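Local coordinates for protein multicopper oxidase (Arthrobacter sp. FB24, PDB 3GDC) that probably oxidises phenolic or similar substrates in the manner of a laccase, using several copper ions to pass the electrons on to molecular oxygen, at residues 71-82 against 112-123; 260-269 against 280-288. All blocks are in the same frame, centred on the assembly; numbering follows the deposited sequence.

Contact 1: residues 71-82 against 112-123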
# COMPACT_ATOMS: atom_id res chain seq x y z
N ARG A 71 8.13 -6.98 -27.71
CA ARG A 71 7.57 -8.29 -27.46
C ARG A 71 8.57 -9.15 -26.68
O ARG A 71 9.78 -9.08 -26.92
CB ARG A 71 7.21 -8.96 -28.78
CG ARG A 71 6.26 -10.11 -28.65
CD ARG A 71 6.68 -11.17 -29.63
NE ARG A 71 5.56 -11.82 -30.29
CZ ARG A 71 5.70 -12.63 -31.33
NH1 ARG A 71 6.91 -12.90 -31.81
NH2 ARG A 71 4.63 -13.19 -31.89
N GLU A 72 8.05 -9.95 -25.76
CA GLU A 72 8.85 -10.82 -24.91
C GLU A 72 9.92 -11.55 -25.73
O GLU A 72 9.61 -12.17 -26.75
CB GLU A 72 7.96 -11.83 -24.20
CG GLU A 72 8.67 -12.72 -23.21
CD GLU A 72 7.78 -13.81 -22.63
OE1 GLU A 72 6.61 -13.96 -23.04
OE2 GLU A 72 8.27 -14.54 -21.75
N GLY A 73 11.17 -11.43 -25.30
CA GLY A 73 12.28 -12.10 -25.98
C GLY A 73 13.02 -11.32 -27.03
O GLY A 73 14.10 -11.76 -27.47
N ASP A 74 12.48 -10.16 -27.46
CA ASP A 74 13.16 -9.28 -28.42
C ASP A 74 14.52 -8.86 -27.88
O ASP A 74 14.71 -8.74 -26.67
CB ASP A 74 12.36 -7.98 -28.70
CG ASP A 74 11.10 -8.19 -29.54
OD1 ASP A 74 10.85 -9.29 -30.11
OD2 ASP A 74 10.33 -7.21 -29.63
N ALA A 75 15.48 -8.65 -28.79
CA ALA A 75 16.76 -8.07 -28.43
C ALA A 75 16.60 -6.56 -28.53
O ALA A 75 16.15 -6.04 -29.55
CB ALA A 75 17.86 -8.57 -29.38
N LEU A 76 16.95 -5.86 -27.45
CA LEU A 76 16.74 -4.40 -27.38
C LEU A 76 18.03 -3.61 -27.35
O LEU A 76 19.01 -4.02 -26.73
CB LEU A 76 15.89 -4.03 -26.14
CG LEU A 76 14.58 -4.79 -25.89
CD1 LEU A 76 13.83 -4.18 -24.70
CD2 LEU A 76 13.68 -4.82 -27.12
N ARG A 77 18.01 -2.47 -28.03
CA ARG A 77 19.10 -1.50 -27.99
C ARG A 77 18.51 -0.10 -27.81
O ARG A 77 17.70 0.35 -28.63
CB ARG A 77 19.94 -1.54 -29.28
CG ARG A 77 20.74 -2.81 -29.45
CD ARG A 77 21.62 -2.72 -30.68
NE ARG A 77 22.23 -4.02 -30.97
CZ ARG A 77 22.78 -4.35 -32.14
NH1 ARG A 77 22.80 -3.48 -33.15
NH2 ARG A 77 23.30 -5.55 -32.29
N ILE A 78 18.92 0.56 -26.73
CA ILE A 78 18.55 1.95 -26.51
C ILE A 78 19.79 2.81 -26.64
O ILE A 78 20.69 2.72 -25.81
CB ILE A 78 17.92 2.16 -25.12
CG1 ILE A 78 16.64 1.31 -24.98
CG2 ILE A 78 17.68 3.64 -24.85
CD1 ILE A 78 15.47 1.85 -25.71
N HIS A 79 19.83 3.61 -27.70
CA HIS A 79 20.97 4.49 -27.98
C HIS A 79 20.74 5.81 -27.29
O HIS A 79 19.99 6.66 -27.78
CB HIS A 79 21.11 4.70 -29.50
CG HIS A 79 21.17 3.43 -30.28
ND1 HIS A 79 22.30 2.64 -30.33
CD2 HIS A 79 20.23 2.78 -31.01
CE1 HIS A 79 22.05 1.57 -31.06
NE2 HIS A 79 20.80 1.63 -31.49
N PHE A 80 21.37 5.94 -26.13
CA PHE A 80 21.19 7.10 -25.26
C PHE A 80 22.25 8.15 -25.54
O PHE A 80 23.44 7.83 -25.61
CB PHE A 80 21.28 6.65 -23.79
CG PHE A 80 21.12 7.77 -22.80
CD1 PHE A 80 20.02 8.63 -22.87
CD2 PHE A 80 22.05 7.95 -21.77
CE1 PHE A 80 19.86 9.66 -21.93
CE2 PHE A 80 21.90 8.97 -20.84
CZ PHE A 80 20.80 9.83 -20.91
N THR A 81 21.81 9.39 -25.72
CA THR A 81 22.72 10.54 -25.79
C THR A 81 22.31 11.56 -24.73
O THR A 81 21.11 11.86 -24.59
CB THR A 81 22.74 11.21 -27.18
OG1 THR A 81 23.19 10.27 -28.16
CG2 THR A 81 23.67 12.43 -27.21
N ASN A 82 23.28 12.06 -23.99
CA ASN A 82 23.02 13.08 -22.99
C ASN A 82 23.29 14.45 -23.58
O ASN A 82 24.44 14.84 -23.77
CB ASN A 82 23.86 12.87 -21.71
CG ASN A 82 23.51 13.87 -20.62
OD1 ASN A 82 22.63 14.71 -20.80
ND2 ASN A 82 24.20 13.78 -19.48
N ALA A 112 28.11 11.44 -19.17
CA ALA A 112 28.39 12.87 -19.11
C ALA A 112 27.67 13.66 -20.21
O ALA A 112 27.32 13.10 -21.25
CB ALA A 112 29.91 13.11 -19.17
N PRO A 113 27.45 14.97 -19.98
CA PRO A 113 26.91 15.84 -21.03
C PRO A 113 27.71 15.72 -22.33
O PRO A 113 28.94 15.80 -22.30
CB PRO A 113 27.07 17.23 -20.43
CG PRO A 113 26.99 17.02 -18.98
CD PRO A 113 27.71 15.73 -18.74
N GLY A 114 27.01 15.48 -23.44
CA GLY A 114 27.64 15.32 -24.74
C GLY A 114 28.01 13.89 -25.09
O GLY A 114 28.38 13.60 -26.23
N GLN A 115 27.89 12.98 -24.13
CA GLN A 115 28.33 11.61 -24.32
C GLN A 115 27.16 10.67 -24.58
O GLN A 115 26.00 11.03 -24.31
CB GLN A 115 29.24 11.16 -23.17
CG GLN A 115 30.35 12.21 -22.89
CD GLN A 115 31.62 11.68 -22.24
OE1 GLN A 115 31.63 10.63 -21.60
NE2 GLN A 115 32.71 12.44 -22.37
N SER A 116 27.46 9.49 -25.13
CA SER A 116 26.45 8.53 -25.56
C SER A 116 26.77 7.12 -25.07
O SER A 116 27.94 6.77 -24.85
CB SER A 116 26.33 8.51 -27.09
OG SER A 116 25.84 9.75 -27.60
N PHE A 117 25.73 6.30 -24.89
CA PHE A 117 25.88 4.92 -24.48
C PHE A 117 24.70 4.12 -24.99
O PHE A 117 23.57 4.60 -24.95
CB PHE A 117 25.96 4.80 -22.95
CG PHE A 117 26.22 3.41 -22.46
CD1 PHE A 117 27.51 2.90 -22.43
CD2 PHE A 117 25.17 2.60 -22.02
CE1 PHE A 117 27.77 1.61 -21.98
CE2 PHE A 117 25.41 1.30 -21.56
CZ PHE A 117 26.72 0.80 -21.54
N THR A 118 24.98 2.93 -25.49
CA THR A 118 23.92 2.01 -25.90
C THR A 118 23.63 0.96 -24.83
O THR A 118 24.46 0.10 -24.54
CB THR A 118 24.23 1.35 -27.26
OG1 THR A 118 24.45 2.37 -28.25
CG2 THR A 118 23.08 0.44 -27.71
N TYR A 119 22.43 1.04 -24.25
CA TYR A 119 21.92 0.01 -23.35
C TYR A 119 21.41 -1.14 -24.19
O TYR A 119 20.66 -0.92 -25.14
CB TYR A 119 20.80 0.56 -22.44
CG TYR A 119 21.28 1.66 -21.54
CD1 TYR A 119 21.90 1.37 -20.32
CD2 TYR A 119 21.12 3.00 -21.90
CE1 TYR A 119 22.36 2.39 -19.49
CE2 TYR A 119 21.56 4.03 -21.08
CZ TYR A 119 22.18 3.71 -19.87
OH TYR A 119 22.62 4.72 -19.05
N GLU A 120 21.81 -2.35 -23.83
CA GLU A 120 21.42 -3.57 -24.53
C GLU A 120 20.96 -4.63 -23.54
O GLU A 120 21.63 -4.89 -22.54
CB GLU A 120 22.60 -4.12 -25.34
CG GLU A 120 23.29 -3.09 -26.22
CD GLU A 120 24.40 -3.68 -27.09
OE1 GLU A 120 24.49 -4.93 -27.18
OE2 GLU A 120 25.16 -2.89 -27.70
N PHE A 121 19.81 -5.24 -23.82
CA PHE A 121 19.26 -6.34 -23.04
C PHE A 121 18.12 -6.98 -23.81
O PHE A 121 17.68 -6.47 -24.85
CB PHE A 121 18.79 -5.87 -21.64
CG PHE A 121 18.08 -4.54 -21.65
CD1 PHE A 121 16.76 -4.44 -22.09
CD2 PHE A 121 18.73 -3.40 -21.23
CE1 PHE A 121 16.10 -3.21 -22.09
CE2 PHE A 121 18.08 -2.16 -21.25
CZ PHE A 121 16.77 -2.07 -21.68
N ASP A 122 17.63 -8.11 -23.31
CA ASP A 122 16.47 -8.75 -23.90
C ASP A 122 15.20 -8.24 -23.23
O ASP A 122 15.24 -7.79 -22.09
CB ASP A 122 16.59 -10.26 -23.79
CG ASP A 122 17.69 -10.82 -24.69
OD1 ASP A 122 17.98 -10.21 -25.74
OD2 ASP A 122 18.26 -11.88 -24.35
N ALA A 123 14.08 -8.29 -23.94
CA ALA A 123 12.79 -7.85 -23.39
C ALA A 123 12.26 -8.95 -22.47
O ALA A 123 11.56 -9.87 -22.92
CB ALA A 123 11.80 -7.52 -24.51
O HOH W 1 22.54 -5.65 -29.02
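Ala123 CB meets Leu76 CD1 at 3.9 Å, near one end of two antiparallel strands that are fastened at both ends and filled along one face. Ala123 CB also sits 3.5 Å from Arg71 O, while its backbone reaches the type II turn of residues 71-74: Gly73 N donates to Ala123 O almost straight (175°), and Ala123 N donates to Asp74 O. Leu76 lays CD1 3.6 Å from Phe121 CE1; a chi1 of 41° wedges that phenyl group between its own N and carbonyl carbon, which brings the ring in toward the leucine. Pairing continues through Ile78-Tyr119 and Phe80-Phe117 as hydrogen-bonded pairs of a cupredoxin-type beta sandwich. Leu76, Ile78, Phe80 and Tyr119 face its interior, where Phe150 and Leu68 add to the packing. Across the other face, His79 ND1 and Thr118 OG1 share a hydrogen bond of 3.0 Å at the ring edge, and His79 NE2 is held by Glu36. Asn82 closes the far end: its N donates to Gln115 O at 2.9 Å and its O accepts from Gly114 N at 2.7 Å. With CG anti to N (chi1 -176°), its amide passes alongside Pro113, and ND2 hydrogen-bonds to His86 O and Ile111 O.

Contact 2: residues 260-269 against 280-288. With CU (copper (II) ion), chain G.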
# COMPACT_ATOMS: atom_id res chain seq x y z
N PHE A 260 -16.62 -0.47 -20.14
CA PHE A 260 -17.57 0.52 -19.60
C PHE A 260 -18.99 0.16 -20.04
O PHE A 260 -19.28 0.18 -21.24
CB PHE A 260 -17.23 1.91 -20.10
CG PHE A 260 -15.97 2.49 -19.52
CD1 PHE A 260 -16.03 3.37 -18.44
CD2 PHE A 260 -14.72 2.19 -20.07
CE1 PHE A 260 -14.86 3.92 -17.90
CE2 PHE A 260 -13.55 2.75 -19.54
CZ PHE A 260 -13.62 3.61 -18.46
N PRO A 261 -19.87 -0.20 -19.09
CA PRO A 261 -21.21 -0.67 -19.45
C PRO A 261 -22.18 0.42 -19.90
O PRO A 261 -23.18 0.11 -20.55
CB PRO A 261 -21.71 -1.32 -18.15
CG PRO A 261 -21.02 -0.56 -17.08
CD PRO A 261 -19.66 -0.22 -17.63
N TYR A 262 -21.90 1.68 -19.56
CA TYR A 262 -22.83 2.79 -19.80
C TYR A 262 -22.15 3.99 -20.46
O TYR A 262 -21.02 4.32 -20.11
CB TYR A 262 -23.51 3.22 -18.49
CG TYR A 262 -24.37 2.15 -17.87
CD1 TYR A 262 -25.51 1.68 -18.53
CD2 TYR A 262 -24.05 1.60 -16.62
CE1 TYR A 262 -26.30 0.69 -17.98
CE2 TYR A 262 -24.85 0.60 -16.05
CZ TYR A 262 -25.98 0.15 -16.75
OH TYR A 262 -26.79 -0.84 -16.23
N PRO A 263 -22.84 4.66 -21.40
CA PRO A 263 -22.26 5.85 -22.03
C PRO A 263 -22.25 7.03 -21.07
O PRO A 263 -22.95 6.99 -20.05
CB PRO A 263 -23.21 6.12 -23.21
CG PRO A 263 -24.52 5.57 -22.75
CD PRO A 263 -24.19 4.36 -21.93
N GLY A 264 -21.46 8.05 -21.37
CA GLY A 264 -21.41 9.26 -20.55
C GLY A 264 -20.03 9.57 -19.98
O GLY A 264 -19.04 8.93 -20.35
N LYS A 265 -19.99 10.56 -19.09
CA LYS A 265 -18.75 11.02 -18.45
C LYS A 265 -18.52 10.36 -17.10
O LYS A 265 -19.39 10.41 -16.22
CB LYS A 265 -18.78 12.53 -18.24
CG LYS A 265 -18.24 13.36 -19.37
CD LYS A 265 -18.06 14.79 -18.87
CE LYS A 265 -17.48 15.70 -19.94
NZ LYS A 265 -17.06 16.99 -19.32
N PHE A 266 -17.35 9.75 -16.93
CA PHE A 266 -16.98 9.09 -15.68
C PHE A 266 -15.63 9.60 -15.20
O PHE A 266 -14.61 9.44 -15.88
CB PHE A 266 -16.97 7.57 -15.87
CG PHE A 266 -18.32 7.02 -16.21
CD1 PHE A 266 -19.20 6.66 -15.20
CD2 PHE A 266 -18.73 6.90 -17.54
CE1 PHE A 266 -20.47 6.16 -15.49
CE2 PHE A 266 -20.01 6.40 -17.85
CZ PHE A 266 -20.88 6.02 -16.83
N MET A 267 -15.64 10.25 -14.04
CA MET A 267 -14.41 10.82 -13.48
C MET A 267 -13.40 9.72 -13.11
O MET A 267 -13.78 8.61 -12.73
CB MET A 267 -14.73 11.67 -12.26
CG MET A 267 -13.59 12.57 -11.80
SD MET A 267 -14.12 13.61 -10.42
CE MET A 267 -14.94 14.92 -11.31
N PHE A 268 -12.12 10.03 -13.29
CA PHE A 268 -11.06 9.19 -12.73
C PHE A 268 -10.02 10.10 -12.09
O PHE A 268 -9.75 11.20 -12.60
CB PHE A 268 -10.47 8.21 -13.76
CG PHE A 268 -9.62 8.85 -14.82
CD1 PHE A 268 -8.22 8.71 -14.78
CD2 PHE A 268 -10.20 9.55 -15.87
CE1 PHE A 268 -7.42 9.31 -15.77
CE2 PHE A 268 -9.42 10.13 -16.85
CZ PHE A 268 -8.02 10.01 -16.81
N HIS A 269 -9.48 9.67 -10.96
CA HIS A 269 -8.56 10.52 -10.20
C HIS A 269 -7.88 9.74 -9.09
O HIS A 269 -8.28 8.62 -8.77
CB HIS A 269 -9.32 11.71 -9.58
CG HIS A 269 -10.48 11.30 -8.74
ND1 HIS A 269 -10.37 11.03 -7.39
CD2 HIS A 269 -11.79 11.12 -9.05
CE1 HIS A 269 -11.55 10.70 -6.91
NE2 HIS A 269 -12.43 10.74 -7.90
N TRP A 280 -4.36 15.74 -10.58
CA TRP A 280 -4.53 14.33 -10.90
C TRP A 280 -6.04 13.98 -10.88
O TRP A 280 -6.54 13.27 -10.01
CB TRP A 280 -3.61 13.47 -10.01
CG TRP A 280 -3.67 11.94 -10.10
CD1 TRP A 280 -2.99 11.07 -9.27
CD2 TRP A 280 -4.42 11.11 -11.01
NE1 TRP A 280 -3.29 9.78 -9.60
CE2 TRP A 280 -4.16 9.76 -10.66
CE3 TRP A 280 -5.29 11.37 -12.08
CZ2 TRP A 280 -4.73 8.68 -11.33
CZ3 TRP A 280 -5.87 10.30 -12.75
CH2 TRP A 280 -5.58 8.97 -12.37
N MET A 281 -6.75 14.53 -11.87
CA MET A 281 -8.15 14.20 -12.11
C MET A 281 -8.50 14.41 -13.59
O MET A 281 -7.95 15.28 -14.25
CB MET A 281 -9.09 14.99 -11.19
CG MET A 281 -9.10 16.48 -11.39
SD MET A 281 -10.33 17.36 -10.36
CE MET A 281 -11.75 16.32 -10.51
N GLY A 282 -9.41 13.58 -14.08
CA GLY A 282 -9.91 13.70 -15.45
C GLY A 282 -11.23 12.96 -15.61
O GLY A 282 -11.83 12.52 -14.62
N PHE A 283 -11.67 12.84 -16.86
CA PHE A 283 -12.87 12.07 -17.20
C PHE A 283 -12.57 11.07 -18.30
O PHE A 283 -11.76 11.35 -19.20
CB PHE A 283 -13.96 12.99 -17.76
CG PHE A 283 -14.52 13.95 -16.77
CD1 PHE A 283 -15.42 13.52 -15.79
CD2 PHE A 283 -14.17 15.30 -16.83
CE1 PHE A 283 -15.95 14.43 -14.87
CE2 PHE A 283 -14.71 16.21 -15.91
CZ PHE A 283 -15.59 15.77 -14.93
N PHE A 284 -13.27 9.94 -18.25
CA PHE A 284 -13.52 9.13 -19.44
C PHE A 284 -14.83 9.61 -20.06
O PHE A 284 -15.79 9.91 -19.34
CB PHE A 284 -13.67 7.65 -19.09
CG PHE A 284 -12.38 6.97 -18.80
CD1 PHE A 284 -11.68 6.31 -19.82
CD2 PHE A 284 -11.85 6.97 -17.51
CE1 PHE A 284 -10.47 5.68 -19.53
CE2 PHE A 284 -10.64 6.33 -17.22
CZ PHE A 284 -9.96 5.68 -18.24
N GLU A 285 -14.84 9.70 -21.38
CA GLU A 285 -16.07 9.97 -22.13
C GLU A 285 -16.43 8.71 -22.92
O GLU A 285 -15.73 8.34 -23.86
CB GLU A 285 -15.88 11.17 -23.05
CG GLU A 285 -17.13 11.54 -23.86
CD GLU A 285 -18.21 12.17 -23.01
OE1 GLU A 285 -18.02 13.32 -22.57
OE2 GLU A 285 -19.26 11.51 -22.79
N VAL A 286 -17.49 8.04 -22.50
CA VAL A 286 -17.88 6.75 -23.06
C VAL A 286 -18.97 6.98 -24.10
O VAL A 286 -20.03 7.50 -23.78
CB VAL A 286 -18.39 5.77 -21.98
CG1 VAL A 286 -18.65 4.38 -22.57
CG2 VAL A 286 -17.42 5.67 -20.81
N SER A 287 -18.68 6.61 -25.34
CA SER A 287 -19.64 6.77 -26.43
C SER A 287 -20.48 5.51 -26.55
O SER A 287 -19.99 4.41 -26.33
CB SER A 287 -18.92 7.07 -27.74
OG SER A 287 -18.06 6.00 -28.10
N ALA A 288 -21.76 5.68 -26.92
CA ALA A 288 -22.73 4.58 -26.99
C ALA A 288 -22.30 3.38 -27.85
O ALA A 288 -21.82 3.54 -28.98
CB ALA A 288 -24.08 5.11 -27.46
CU CU G . -14.28 11.00 -7.48
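Phe268 and Phe284 meet on one face of two antiparallel strands, 264-269 and 281-287, joined through a short helix (273-276) in the second cupredoxin-type domain. The strand backbones form three hydrogen-bonded pairs: Gly264-Val286, Phe266-Phe284 and Phe268-Gly282. Aromatic contacts dominate this face. Phe268's chi1 of 72° sets CG between its backbone N and carbonyl carbon, bringing the ring toward residues 280-284. Phe284 CE2 lies 3.5 Å above the Phe268 ring plane, the two planes at 51°, while Gly282 N lies over the opposite face. Phe268 CD1 approaches the edge of Trp280, 3.5 Å from CZ3, and Phe260 CZ covers a face of Phe284. Were Phe268 cut back to an alanine, a gap would be likely to open between Trp280 and Phe284, each losing its shared neighbour. Val286 adds an aliphatic-to-aromatic contact: CG2 packs 3.6 Å from Phe260 CD1 and also touches Phe266 CD2. On the reverse face, Lys265 runs its extended chain over Phe283, making a CH-pi contact through CD and an off-centre cation-pi contact from NZ, 4.5 Å from the ring centroid. Met267 CE and Met281 CE lie 3.6 Å apart. Copper, shared with His224 and with His134 of a neighbouring subunit, is bound by His269 NE2 at 1.9 Å.

Contact 1 (71-82 with 112-123) and contact 2 (260-269 with 280-288) are both antiparallel strand pairs, on opposite sides of the chain's centre, about 37 Å apart between centres and in different cupredoxin-type domains. Both are partly buried, each with an apolar face turned inward, but the buried share is greater in contact 2. Contact 1 has a more polar outer face of hydroxyls, a histidine and charged residues, touched by no other chain of the assembly. In contact 2 the corresponding face keeps a lysine and a glutamate at one end but passes to methionines, a phenylalanine and a copper-binding histidine at the other, and a neighbouring subunit packs against the pair and completes the metal site.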